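Local coordinates for alpha-amylase G-6 (Bacillus halodurans, PDB 2C3G), which probably binds starch through this family 26 carbohydrate-binding module, one domain of a longer amylase, at residues Tyr25-Asn28 with Asp32-Thr35. Sequence-based numbering, arbitrary orientation.
Sequences YDTN and DEPT
At the corner of edge strand 20-28, where the chain kinks at Asp-26, the loop leading away from the strand turns back and lays the carboxylate of Glu-33 against Tyr-25, Asp-26 and Thr-27. The case illustrates how one acidic side chain can meet the polar backbone of a broken strand edge. Glu-33 OE2 accepts from Thr-27 N at 3.3 Å; the N-H points almost straight at it (161°) and meets its syn side, slightly tilted from the carboxylate plane. Thr-27 OG1 is modelled 2.3 Å from the same Glu-33 OE2, implausibly short for a hydrogen bond; the hydroxyl probably donates to it, but the exact distance is doubtful. A chi1 of 53° sets Thr-27 OG1 between its own N and carbonyl carbon. Glu-33 is nearly eclipsed about chi1 (-11°), and the fit is tight, its exact geometry uncertain. Its other oxygen, OE1, rests 3.2 Å from Tyr-25 CA and 3.0 Å from Asp-26 N, the latter at too poor an angle for a hydrogen bond. A salt bridge from Lys-30 to Glu-33 OE1 probably offsets the carboxylate's charge, while Thr-27 OG1 also bonds to Val-31 N, tying in the intervening loop. The tyrosine ring leads away, its OH bonded to Gly-79 N. A carboxylate accepting from a backbone amide here joins a bent edge strand to the loop that follows it, on the three-stranded antiparallel sheet of a beta-sandwich starch-binding module.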
ATOM      1  N   TYR A  25      -2.662  -8.947  -1.563  1.00 26.17           N
ATOM      2  CA  TYR A  25      -2.962 -10.373  -1.599  1.00 26.74           C
ATOM      3  C   TYR A  25      -1.651 -11.168  -1.736  1.00 27.15           C
ATOM      4  O   TYR A  25      -0.571 -10.615  -1.531  1.00 26.99           O
ATOM      5  CB  TYR A  25      -3.960 -10.689  -2.732  1.00 26.75           C
ATOM      6  CG  TYR A  25      -3.503 -10.233  -4.102  1.00 26.52           C
ATOM      7  CD1 TYR A  25      -3.634  -8.908  -4.487  1.00 26.97           C
ATOM      8  CD2 TYR A  25      -2.949 -11.129  -5.014  1.00 26.94           C
ATOM      9  CE1 TYR A  25      -3.232  -8.475  -5.721  1.00 28.99           C
ATOM     10  CE2 TYR A  25      -2.531 -10.696  -6.275  1.00 28.00           C
ATOM     11  CZ  TYR A  25      -2.680  -9.367  -6.620  1.00 27.97           C
ATOM     12  OH  TYR A  25      -2.276  -8.884  -7.849  1.00 30.27           O
ATOM     13  N   ASP A  26      -1.741 -12.437  -2.139  1.00 27.88           N
ATOM     14  CA  ASP A  26      -0.654 -13.401  -1.939  1.00 28.56           C
ATOM     15  C   ASP A  26       0.544 -12.884  -1.135  1.00 27.65           C
ATOM     16  O   ASP A  26       1.588 -12.562  -1.660  1.00 26.93           O
ATOM     17  CB  ASP A  26      -0.339 -14.355  -3.149  1.00 30.00           C
ATOM     18  CG  ASP A  26       0.311 -13.670  -4.359  1.00 32.70           C
ATOM     19  OD1 ASP A  26      -0.433 -13.090  -5.187  1.00 36.08           O
ATOM     20  OD2 ASP A  26       1.537 -13.758  -4.629  1.00 34.31           O
ATOM     21  N   THR A  27       0.285 -12.800   0.165  1.00 27.44           N
ATOM     22  CA  THR A  27       1.233 -12.499   1.218  1.00 27.41           C
ATOM     23  C   THR A  27       2.123 -13.698   1.469  1.00 27.65           C
ATOM     24  O   THR A  27       1.692 -14.844   1.312  1.00 27.07           O
ATOM     25  CB  THR A  27       0.451 -12.193   2.532  1.00 27.80           C
ATOM     26  OG1 THR A  27      -0.462 -13.267   2.817  1.00 26.75           O
ATOM     27  CG2 THR A  27      -0.482 -10.973   2.370  1.00 27.36           C
ATOM     28  N   ASN A  28       3.358 -13.435   1.878  1.00 27.64           N
ATOM     29  CA  ASN A  28       4.279 -14.494   2.278  1.00 28.34           C
ATOM     30  C   ASN A  28       5.183 -13.933   3.389  1.00 28.33           C
ATOM     31  O   ASN A  28       5.869 -12.928   3.177  1.00 27.72           O
ATOM     32  CB  ASN A  28       5.083 -15.005   1.053  1.00 28.84           C
ATOM     33  CG  ASN A  28       6.098 -16.119   1.407  1.00 31.10           C
ATOM     34  OD1 ASN A  28       5.991 -16.778   2.440  1.00 32.23           O
ATOM     35  ND2 ASN A  28       7.086 -16.329   0.524  1.00 34.50           N
ATOM     36  N   ASP A  32      -3.725 -13.075   7.090  0.50 34.28           N
ATOM     37  CA  ASP A  32      -5.073 -12.652   6.712  0.50 34.68           C
ATOM     38  C   ASP A  32      -4.979 -11.561   5.645  0.50 35.15           C
ATOM     39  O   ASP A  32      -4.254 -10.572   5.796  0.50 34.94           O
ATOM     40  CB  ASP A  32      -5.876 -12.169   7.936  0.50 34.79           C
ATOM     41  CG  ASP A  32      -6.910 -13.205   8.440  0.50 34.81           C
ATOM     42  OD1 ASP A  32      -6.896 -14.377   7.984  0.50 35.06           O
ATOM     43  OD2 ASP A  32      -7.778 -12.926   9.307  0.50 33.60           O
ATOM     44  N   GLU A  33      -5.698 -11.771   4.550  1.00 35.91           N
ATOM     45  CA  GLU A  33      -5.744 -10.800   3.470  1.00 37.35           C
ATOM     46  C   GLU A  33      -7.114 -10.123   3.395  1.00 37.97           C
ATOM     47  O   GLU A  33      -8.148 -10.782   3.531  1.00 38.10           O
ATOM     48  CB  GLU A  33      -5.398 -11.422   2.115  1.00 37.68           C
ATOM     49  CG  GLU A  33      -4.832 -12.824   2.174  1.00 39.91           C
ATOM     50  CD  GLU A  33      -3.637 -13.016   1.258  1.00 41.42           C
ATOM     51  OE1 GLU A  33      -3.805 -13.023   0.022  1.00 41.60           O
ATOM     52  OE2 GLU A  33      -2.526 -13.190   1.783  1.00 43.95           O
ATOM     53  N   PRO A  34      -7.113  -8.812   3.166  1.00 38.26           N
ATOM     54  CA  PRO A  34      -8.345  -8.030   3.071  1.00 38.76           C
ATOM     55  C   PRO A  34      -9.151  -8.245   1.783  1.00 38.85           C
ATOM     56  O   PRO A  34      -8.618  -8.596   0.731  1.00 38.88           O
ATOM     57  CB  PRO A  34      -7.820  -6.593   3.098  1.00 39.08           C
ATOM     58  CG  PRO A  34      -6.482  -6.691   2.440  1.00 38.34           C
ATOM     59  CD  PRO A  34      -5.924  -7.966   2.971  1.00 38.35           C
ATOM     60  N   THR A  35     -10.455  -8.034   1.916  1.00 38.95           N
ATOM     61  CA  THR A  35     -11.391  -7.851   0.817  1.00 38.89           C
ATOM     62  C   THR A  35     -11.005  -6.575   0.051  1.00 38.40           C
ATOM     63  O   THR A  35     -10.363  -5.684   0.615  1.00 38.90           O
ATOM     64  CB  THR A  35     -12.807  -7.706   1.446  1.00 39.07           C
ATOM     65  OG1 THR A  35     -13.337  -8.998   1.759  1.00 40.32           O
ATOM     66  CG2 THR A  35     -13.803  -7.142   0.481  1.00 39.57           C
TER